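Side-chain contacts in cytochrome C549 (Arthrospira maxima, PDB 1F1C), which serves as an extrinsic lumenal subunit of photosystem II, carrying one covalently bound heme c and probably stabilising the oxygen-evolving complex: residues N104-E107 with D108-Y111; V18-L21 with K22-K25; Q37-L41 with G42-T46. All blocks are in the same frame, centred on the assembly; numbering follows the deposited sequence.

Two helix N-caps and a heme-binding turn show how local contacts shape this cytochrome. Contacts 1 and 2 both cap an N-terminus with a serine and an acidic residue three positions on, opening helix 107-124 and helix 21-34. Their centres lie 13 Å apart, and they touch: Tyr111 CE2 of contact 1 comes within 3.4 Å of Glu23 OE2 of contact 2. Contact 3 runs from the short helix 36-39 into the loop after it and holds the heme, its centre 20 Å from that of contact 1 and 22 Å from that of contact 2. The side chain of Leu110 in contact 1 is about 6 Å from a heme, that of Leu19 in contact 2 about 13 Å.

Contact 1 (N104-E107 with D108-Y111); sequences NISE and DDLY
Ser106 and Asp109 meet through a single carboxylate oxygen at the start of helix 107-124, where Ser106 occupies the N-cap position. Asp109 OD2 takes the backbone N-H of Ser106 on its anti lone pair at 2.8 Å, in a bond close to straight (167°). The hydroxyl of the same serine also donates to it, with Ser106 OG 2.8 Å from Asp109 OD2, but from well above the carboxylate plane. Two donors of one residue thus grip one oxygen, which should hold the carboxylate against rotation. With OG set between the backbone N and the carbonyl carbon (chi1 65°), the hydroxyl and the N-H of Ser106 can reach that oxygen together. The negative charge lies at the N-terminal end of the helix, where the helix dipole would be expected to favour it.

Backbone bonds then carry the first turn forward. Leu110 N donates to Ser106 O at 3.0 Å, and Tyr111 N to Glu107 O at 2.8 Å; a weak bond from Asp109 N also reaches Ser106 O. The side chain of Glu107 turns to another helix, its OE1 forming a salt bridge with Lys75 of helix 67-75.

Beneath the polar cap lies an apolar layer. Ile105 reaches under the turn with CG2, which, opposite the backbone N, is the branch that meets the helix, 3.8 Å from Asp109 CB. Ile105 and Asp109 also rest on Val30 of helix 21-34, while Leu110 packs on Ile74, joining the capped end to two other helices. The side chains of Ile105 and Leu110 cross at about a right angle, methyl against methyl, with Ile105 CG2 only 3.3 Å from Leu110 CD1, tighter than ordinary van der Waals contact.

Contact 2 (V18-L21 with K22-K25); sequences VLSL and KEIK
Ser20 and Glu23 exchange hydrogen bonds as a capping box, the reciprocal form of an N-cap, at the start of helix 21-34. Ser20 OG accepts from Glu23 N at 3.0 Å, and in return Glu23 OE1 takes the Ser20 N-H on its anti lone pair at 2.8 Å, with an N-H...O angle of 166°. Glu23 CG lies beside the backbone N (chi1 -63°), 3.1 Å from Ser20 OG, and the chain then runs extended (chi2 173°) to bring OE1 to the Ser20 N-H. Leu19 closes the inner side of the box: its CB meets Glu23 OE1 at 3.7 Å, the two side chains crossing at about a right angle.

Beyond the box the contact is looser. Ile24 N reaches Ser20 O only by a weak bond, and Leu19 CB stands 4.5 Å from Ile24 CG1. On the solvent side lie Leu21, Lys22 and Lys25, the ammonium of Lys22 coming near the like charge of Lys26. Lys25 is tied in through its backbone, its N donating to Leu21 O.

Leu19 packs on Phe8 of strand 7-9, and helix 107-124 covers the inner face, with Tyr111 against Leu19, Asn112 against Glu23 and Leu119 against Ile24.

Contact 3 (Q37-L41 with G42-T46); sequences QCHAL and GVTRT. With HEC (heme c), chain C.
His39 and Val43 meet by a hydrogen bond in the turn after helix 36-39: His39 ND1 donates to Val43 O at 2.6 Å, at the ring edge, 5° from its plane. Gly42 N to His39 O (2.8 Å) closes the turn, and Arg45 N to Cys38 O (2.8 Å) ties the returning loop to the helix. Thr44 OG1 is hydrogen-bonded to Val50 O, and Thr46 OG1 to Glu88 O of the second subunit.

At the heme, Cys35, Cys38 and His39 form the CXXCH motif of c-type cytochromes: both cysteines attach covalently, Cys38 SG to CAC at 1.9 Å, and His39 NE2 binds the iron at 2.2 Å, with His90 completing the bis-histidine pair.

In the packing, Thr44 runs beside His39, pointing the same way; with OG1 beside the backbone N (chi1 -70°), CG2 falls opposite that N and meets heme C2D at 3.7 Å. A glycine in place of Thr44 would probably leave Val50 O without this donor and open a gap beside pyrrole ring D.

Held at ND1 by a carbonyl and at NE2 by iron, the imidazole is fixed in rotation, and its short bond to Val43 O would be expected to strengthen donation to the metal.

Contact 1 (N104-E107 with D108-Y111)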
loop_
_atom_site.group_PDB
_atom_site.type_symbol
_atom_site.label_atom_id
_atom_site.label_comp_id
_atom_site.label_asym_id
_atom_site.label_seq_id
_atom_site.Cartn_x
_atom_site.Cartn_y
_atom_site.Cartn_z
ATOM N N ASN A 104 -18.306 -3.037 2.361
ATOM C CA ASN A 104 -19.682 -2.907 1.889
ATOM C C ASN A 104 -19.808 -2.099 0.602
ATOM O O ASN A 104 -20.900 -1.639 0.254
ATOM C CB ASN A 104 -20.554 -2.267 2.974
ATOM C CG ASN A 104 -20.634 -3.111 4.227
ATOM O OD1 ASN A 104 -20.879 -4.320 4.159
ATOM N ND2 ASN A 104 -20.435 -2.480 5.382
ATOM N N ILE A 105 -18.700 -1.921 -0.108
ATOM C CA ILE A 105 -18.738 -1.156 -1.342
ATOM C C ILE A 105 -19.315 -1.991 -2.474
ATOM O O ILE A 105 -18.893 -3.127 -2.703
ATOM C CB ILE A 105 -17.335 -0.661 -1.743
ATOM C CG1 ILE A 105 -16.737 0.187 -0.614
ATOM C CG2 ILE A 105 -17.422 0.162 -3.013
ATOM C CD1 ILE A 105 -17.555 1.414 -0.238
ATOM N N SER A 106 -20.284 -1.416 -3.175
ATOM C CA SER A 106 -20.930 -2.087 -4.293
ATOM C C SER A 106 -20.571 -1.385 -5.595
ATOM O O SER A 106 -20.077 -0.254 -5.584
ATOM C CB SER A 106 -22.449 -2.055 -4.119
ATOM O OG SER A 106 -22.930 -0.726 -4.187
ATOM N N GLU A 107 -20.828 -2.065 -6.709
ATOM C CA GLU A 107 -20.569 -1.520 -8.036
ATOM C C GLU A 107 -21.202 -0.142 -8.167
ATOM O O GLU A 107 -20.608 0.768 -8.743
ATOM C CB GLU A 107 -21.153 -2.441 -9.105
ATOM C CG GLU A 107 -20.371 -3.720 -9.296
ATOM C CD GLU A 107 -19.051 -3.470 -9.978
ATOM O OE1 GLU A 107 -18.239 -4.412 -10.067
ATOM O OE2 GLU A 107 -18.833 -2.325 -10.432
ATOM N N ASP A 108 -22.413 0.001 -7.637
ATOM C CA ASP A 108 -23.115 1.273 -7.691
ATOM C C ASP A 108 -22.260 2.376 -7.082
ATOM O O ASP A 108 -22.171 3.480 -7.632
ATOM C CB ASP A 108 -24.441 1.170 -6.941
ATOM C CG ASP A 108 -25.470 0.350 -7.694
ATOM O OD1 ASP A 108 -26.000 0.844 -8.711
ATOM O OD2 ASP A 108 -25.745 -0.797 -7.274
ATOM N N ASP A 109 -21.628 2.067 -5.948
ATOM C CA ASP A 109 -20.776 3.035 -5.269
ATOM C C ASP A 109 -19.556 3.343 -6.116
ATOM O O ASP A 109 -19.142 4.495 -6.218
ATOM C CB ASP A 109 -20.311 2.509 -3.911
ATOM C CG ASP A 109 -21.458 2.177 -2.994
ATOM O OD1 ASP A 109 -22.325 3.048 -2.759
ATOM O OD2 ASP A 109 -21.487 1.035 -2.502
ATOM N N LEU A 110 -18.982 2.311 -6.720
ATOM C CA LEU A 110 -17.806 2.484 -7.552
ATOM C C LEU A 110 -18.118 3.414 -8.700
ATOM O O LEU A 110 -17.304 4.257 -9.084
ATOM C CB LEU A 110 -17.327 1.129 -8.075
ATOM C CG LEU A 110 -16.117 0.553 -7.334
ATOM C CD1 LEU A 110 -16.116 0.992 -5.878
ATOM C CD2 LEU A 110 -16.130 -0.965 -7.449
ATOM N N TYR A 111 -19.318 3.252 -9.231
ATOM C CA TYR A 111 -19.815 4.060 -10.335
ATOM C C TYR A 111 -19.964 5.526 -9.887
ATOM O O TYR A 111 -19.619 6.454 -10.628
ATOM C CB TYR A 111 -21.168 3.489 -10.773
ATOM C CG TYR A 111 -21.936 4.312 -11.786
ATOM C CD1 TYR A 111 -21.719 4.153 -13.155
ATOM C CD2 TYR A 111 -22.937 5.204 -11.373
ATOM C CE1 TYR A 111 -22.495 4.855 -14.096
ATOM C CE2 TYR A 111 -23.710 5.908 -12.297
ATOM C CZ TYR A 111 -23.488 5.724 -13.653
ATOM O OH TYR A 111 -24.289 6.377 -14.560
#

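Contact 2 (V18-L21 with K22-K25)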
loop_
_atom_site.group_PDB
_atom_site.type_symbol
_atom_site.label_atom_id
_atom_site.label_comp_id
_atom_site.label_asym_id
_atom_site.label_seq_id
_atom_site.Cartn_x
_atom_site.Cartn_y
_atom_site.Cartn_z
ATOM N N VAL A 18 -24.986 10.464 -18.298
ATOM C CA VAL A 18 -25.377 11.587 -17.480
ATOM C C VAL A 18 -25.710 11.052 -16.101
ATOM O O VAL A 18 -26.684 10.329 -15.934
ATOM C CB VAL A 18 -26.599 12.304 -18.071
ATOM C CG1 VAL A 18 -26.879 13.584 -17.292
ATOM C CG2 VAL A 18 -26.354 12.612 -19.547
ATOM N N LEU A 19 -24.885 11.375 -15.115
ATOM C CA LEU A 19 -25.151 10.909 -13.766
ATOM C C LEU A 19 -26.074 11.871 -13.046
ATOM O O LEU A 19 -26.077 13.068 -13.316
ATOM C CB LEU A 19 -23.854 10.762 -12.968
ATOM C CG LEU A 19 -23.092 9.455 -13.168
ATOM C CD1 LEU A 19 -22.620 9.353 -14.614
ATOM C CD2 LEU A 19 -21.911 9.404 -12.205
ATOM N N SER A 20 -26.868 11.337 -12.130
ATOM C CA SER A 20 -27.772 12.175 -11.364
ATOM C C SER A 20 -26.930 12.832 -10.283
ATOM O O SER A 20 -25.891 12.303 -9.884
ATOM C CB SER A 20 -28.861 11.334 -10.699
ATOM O OG SER A 20 -28.337 10.661 -9.562
ATOM N N LEU A 21 -27.380 13.983 -9.814
ATOM C CA LEU A 21 -26.677 14.691 -8.765
ATOM C C LEU A 21 -26.665 13.815 -7.520
ATOM O O LEU A 21 -25.675 13.773 -6.796
ATOM C CB LEU A 21 -27.368 16.029 -8.475
ATOM C CG LEU A 21 -26.780 16.848 -7.318
ATOM C CD1 LEU A 21 -25.278 17.015 -7.523
ATOM C CD2 LEU A 21 -27.469 18.195 -7.235
ATOM N N LYS A 22 -27.760 13.098 -7.286
ATOM C CA LYS A 22 -27.854 12.228 -6.118
ATOM C C LYS A 22 -26.709 11.219 -6.070
ATOM O O LYS A 22 -26.101 11.010 -5.019
ATOM C CB LYS A 22 -29.194 11.485 -6.113
ATOM C CG LYS A 22 -29.461 10.715 -4.826
ATOM C CD LYS A 22 -30.837 10.049 -4.827
ATOM C CE LYS A 22 -30.872 8.791 -5.690
ATOM N NZ LYS A 22 -29.993 7.706 -5.158
ATOM N N GLU A 23 -26.412 10.600 -7.208
ATOM C CA GLU A 23 -25.346 9.609 -7.285
ATOM C C GLU A 23 -24.002 10.228 -6.936
ATOM O O GLU A 23 -23.177 9.612 -6.255
ATOM C CB GLU A 23 -25.294 9.000 -8.683
ATOM C CG GLU A 23 -26.553 8.229 -9.056
ATOM C CD GLU A 23 -26.551 7.774 -10.502
ATOM O OE1 GLU A 23 -26.452 8.641 -11.397
ATOM O OE2 GLU A 23 -26.646 6.551 -10.740
ATOM N N ILE A 24 -23.782 11.451 -7.403
ATOM C CA ILE A 24 -22.541 12.152 -7.129
ATOM C C ILE A 24 -22.411 12.459 -5.637
ATOM O O ILE A 24 -21.308 12.409 -5.087
ATOM C CB ILE A 24 -22.456 13.455 -7.948
ATOM C CG1 ILE A 24 -22.442 13.118 -9.442
ATOM C CG2 ILE A 24 -21.206 14.222 -7.586
ATOM C CD1 ILE A 24 -22.540 14.330 -10.336
ATOM N N LYS A 25 -23.527 12.780 -4.984
ATOM C CA LYS A 25 -23.514 13.066 -3.550
ATOM C C LYS A 25 -23.040 11.813 -2.838
ATOM O O LYS A 25 -22.289 11.885 -1.868
ATOM C CB LYS A 25 -24.918 13.413 -3.041
ATOM C CG LYS A 25 -25.406 14.828 -3.344
ATOM C CD LYS A 25 -24.640 15.867 -2.538
ATOM C CE LYS A 25 -25.213 17.267 -2.744
ATOM N NZ LYS A 25 -24.435 18.311 -2.013
#

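Contact 3 (Q37-L41 with G42-T46)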
loop_
_atom_site.group_PDB
_atom_site.type_symbol
_atom_site.label_atom_id
_atom_site.label_comp_id
_atom_site.label_asym_id
_atom_site.label_seq_id
_atom_site.Cartn_x
_atom_site.Cartn_y
_atom_site.Cartn_z
ATOM N N GLN A 37 -8.187 9.922 2.712
ATOM C CA GLN A 37 -6.995 9.731 3.529
ATOM C C GLN A 37 -5.720 10.010 2.741
ATOM O O GLN A 37 -4.769 10.574 3.266
ATOM C CB GLN A 37 -6.958 8.303 4.057
ATOM C CG GLN A 37 -5.665 7.925 4.754
ATOM C CD GLN A 37 -5.547 6.429 4.929
ATOM O OE1 GLN A 37 -6.447 5.787 5.473
ATOM N NE2 GLN A 37 -4.438 5.857 4.460
ATOM N N CYS A 38 -5.704 9.614 1.474
ATOM C CA CYS A 38 -4.526 9.827 0.653
ATOM C C CYS A 38 -4.858 10.641 -0.590
ATOM O O CYS A 38 -3.965 10.978 -1.374
ATOM C CB CYS A 38 -3.945 8.481 0.234
ATOM S SG CYS A 38 -3.776 7.256 1.580
ATOM N N HIS A 39 -6.137 10.964 -0.766
ATOM C CA HIS A 39 -6.550 11.713 -1.944
ATOM C C HIS A 39 -7.367 12.977 -1.763
ATOM O O HIS A 39 -7.952 13.459 -2.732
ATOM C CB HIS A 39 -7.320 10.795 -2.884
ATOM C CG HIS A 39 -6.490 9.710 -3.489
ATOM N ND1 HIS A 39 -5.333 9.965 -4.194
ATOM C CD2 HIS A 39 -6.690 8.372 -3.570
ATOM C CE1 HIS A 39 -4.863 8.834 -4.688
ATOM N NE2 HIS A 39 -5.669 7.845 -4.326
ATOM N N ALA A 40 -7.436 13.517 -0.553
ATOM C CA ALA A 40 -8.212 14.737 -0.365
ATOM C C ALA A 40 -7.714 15.773 -1.379
ATOM O O ALA A 40 -6.501 15.879 -1.630
ATOM C CB ALA A 40 -8.041 15.265 1.064
ATOM N N LEU A 41 -8.648 16.510 -1.973
ATOM C CA LEU A 41 -8.314 17.535 -2.956
ATOM C C LEU A 41 -7.767 16.966 -4.260
ATOM O O LEU A 41 -7.167 17.688 -5.058
ATOM C CB LEU A 41 -7.308 18.541 -2.374
ATOM C CG LEU A 41 -7.936 19.766 -1.696
ATOM C CD1 LEU A 41 -8.627 19.348 -0.407
ATOM C CD2 LEU A 41 -6.862 20.812 -1.425
ATOM N N GLY A 42 -7.982 15.672 -4.477
ATOM C CA GLY A 42 -7.525 15.043 -5.702
ATOM C C GLY A 42 -6.026 14.843 -5.791
ATOM O O GLY A 42 -5.463 14.704 -6.876
ATOM N N VAL A 43 -5.371 14.836 -4.643
ATOM C CA VAL A 43 -3.938 14.633 -4.619
ATOM C C VAL A 43 -3.680 13.182 -4.236
ATOM O O VAL A 43 -4.614 12.415 -3.986
ATOM C CB VAL A 43 -3.270 15.548 -3.580
ATOM C CG1 VAL A 43 -3.334 14.900 -2.195
ATOM C CG2 VAL A 43 -1.838 15.834 -4.002
ATOM N N THR A 44 -2.412 12.800 -4.229
ATOM C CA THR A 44 -2.023 11.468 -3.816
ATOM C C THR A 44 -0.894 11.767 -2.849
ATOM O O THR A 44 0.235 12.055 -3.249
ATOM C CB THR A 44 -1.534 10.604 -4.994
ATOM O OG1 THR A 44 -2.646 10.270 -5.843
ATOM C CG2 THR A 44 -0.909 9.317 -4.471
ATOM N N ARG A 45 -1.235 11.732 -1.567
ATOM C CA ARG A 45 -0.305 12.049 -0.504
ATOM C C ARG A 45 1.102 11.509 -0.646
ATOM O O ARG A 45 2.062 12.275 -0.570
ATOM C CB ARG A 45 -0.878 11.615 0.847
ATOM C CG ARG A 45 -1.468 12.760 1.652
ATOM C CD ARG A 45 -1.923 12.296 3.031
ATOM N NE ARG A 45 -2.299 13.414 3.896
ATOM C CZ ARG A 45 -3.289 14.267 3.642
ATOM N NH1 ARG A 45 -4.018 14.136 2.540
ATOM N NH2 ARG A 45 -3.549 15.256 4.490
ATOM N N THR A 46 1.230 10.202 -0.856
ATOM C CA THR A 46 2.541 9.590 -0.961
ATOM C C THR A 46 3.064 9.411 -2.379
ATOM O O THR A 46 4.055 8.724 -2.592
ATOM C CB THR A 46 2.553 8.240 -0.237
ATOM O OG1 THR A 46 1.490 7.428 -0.741
ATOM C CG2 THR A 46 2.371 8.447 1.259
HETATM FE FE HEC C . -5.675 5.686 -4.382
HETATM C CHA HEC C . -3.594 5.903 -7.058
HETATM C CHB HEC C . -8.411 6.157 -6.518
HETATM C CHC HEC C . -7.875 5.269 -1.816
HETATM C CHD HEC C . -3.041 5.719 -2.262
HETATM N NA HEC C . -5.940 5.896 -6.345
HETATM C C1A HEC C . -4.967 5.949 -7.306
HETATM C C2A HEC C . -5.567 6.200 -8.589
HETATM C C3A HEC C . -6.890 6.269 -8.443
HETATM C C4A HEC C . -7.122 6.127 -7.049
HETATM C CMA HEC C . -7.964 6.269 -9.519
HETATM C CAA HEC C . -4.851 6.323 -9.892
HETATM C CBA HEC C . -4.424 7.763 -10.009
HETATM C CGA HEC C . -3.872 8.069 -11.372
HETATM O O1A HEC C . -3.762 7.133 -12.186
HETATM O O2A HEC C . -3.547 9.241 -11.629
HETATM N NB HEC C . -7.672 5.681 -4.204
HETATM C C1B HEC C . -8.660 5.925 -5.188
HETATM C C2B HEC C . -9.977 5.755 -4.671
HETATM C C3B HEC C . -9.828 5.372 -3.387
HETATM C C4B HEC C . -8.415 5.393 -3.080
HETATM C CMB HEC C . -11.299 5.975 -5.389
HETATM C CAB HEC C . -10.865 4.991 -2.536
HETATM C CBB HEC C . -11.661 3.860 -2.799
HETATM N NC HEC C . -5.493 5.565 -2.467
HETATM C C1C HEC C . -6.508 5.414 -1.536
HETATM C C2C HEC C . -5.991 5.374 -0.210
HETATM C C3C HEC C . -4.631 5.435 -0.308
HETATM C C4C HEC C . -4.332 5.604 -1.732
HETATM C CMC HEC C . -6.804 5.347 1.083
HETATM C CAC HEC C . -3.736 5.485 0.793
HETATM C CBC HEC C . -3.670 4.431 1.753
HETATM N ND HEC C . -3.728 5.728 -4.612
HETATM C C1D HEC C . -2.766 5.688 -3.628
HETATM C C2D HEC C . -1.455 5.707 -4.181
HETATM C C3D HEC C . -1.613 5.758 -5.519
HETATM C C4D HEC C . -3.024 5.801 -5.791
HETATM C CMD HEC C . -0.132 5.879 -3.400
HETATM C CAD HEC C . -0.507 5.688 -6.577
HETATM C CBD HEC C . -0.155 4.250 -6.956
HETATM C CGD HEC C . 0.889 4.168 -8.067
HETATM O O1D HEC C . 0.593 4.552 -9.213
HETATM O O2D HEC C . 2.019 3.720 -7.790
#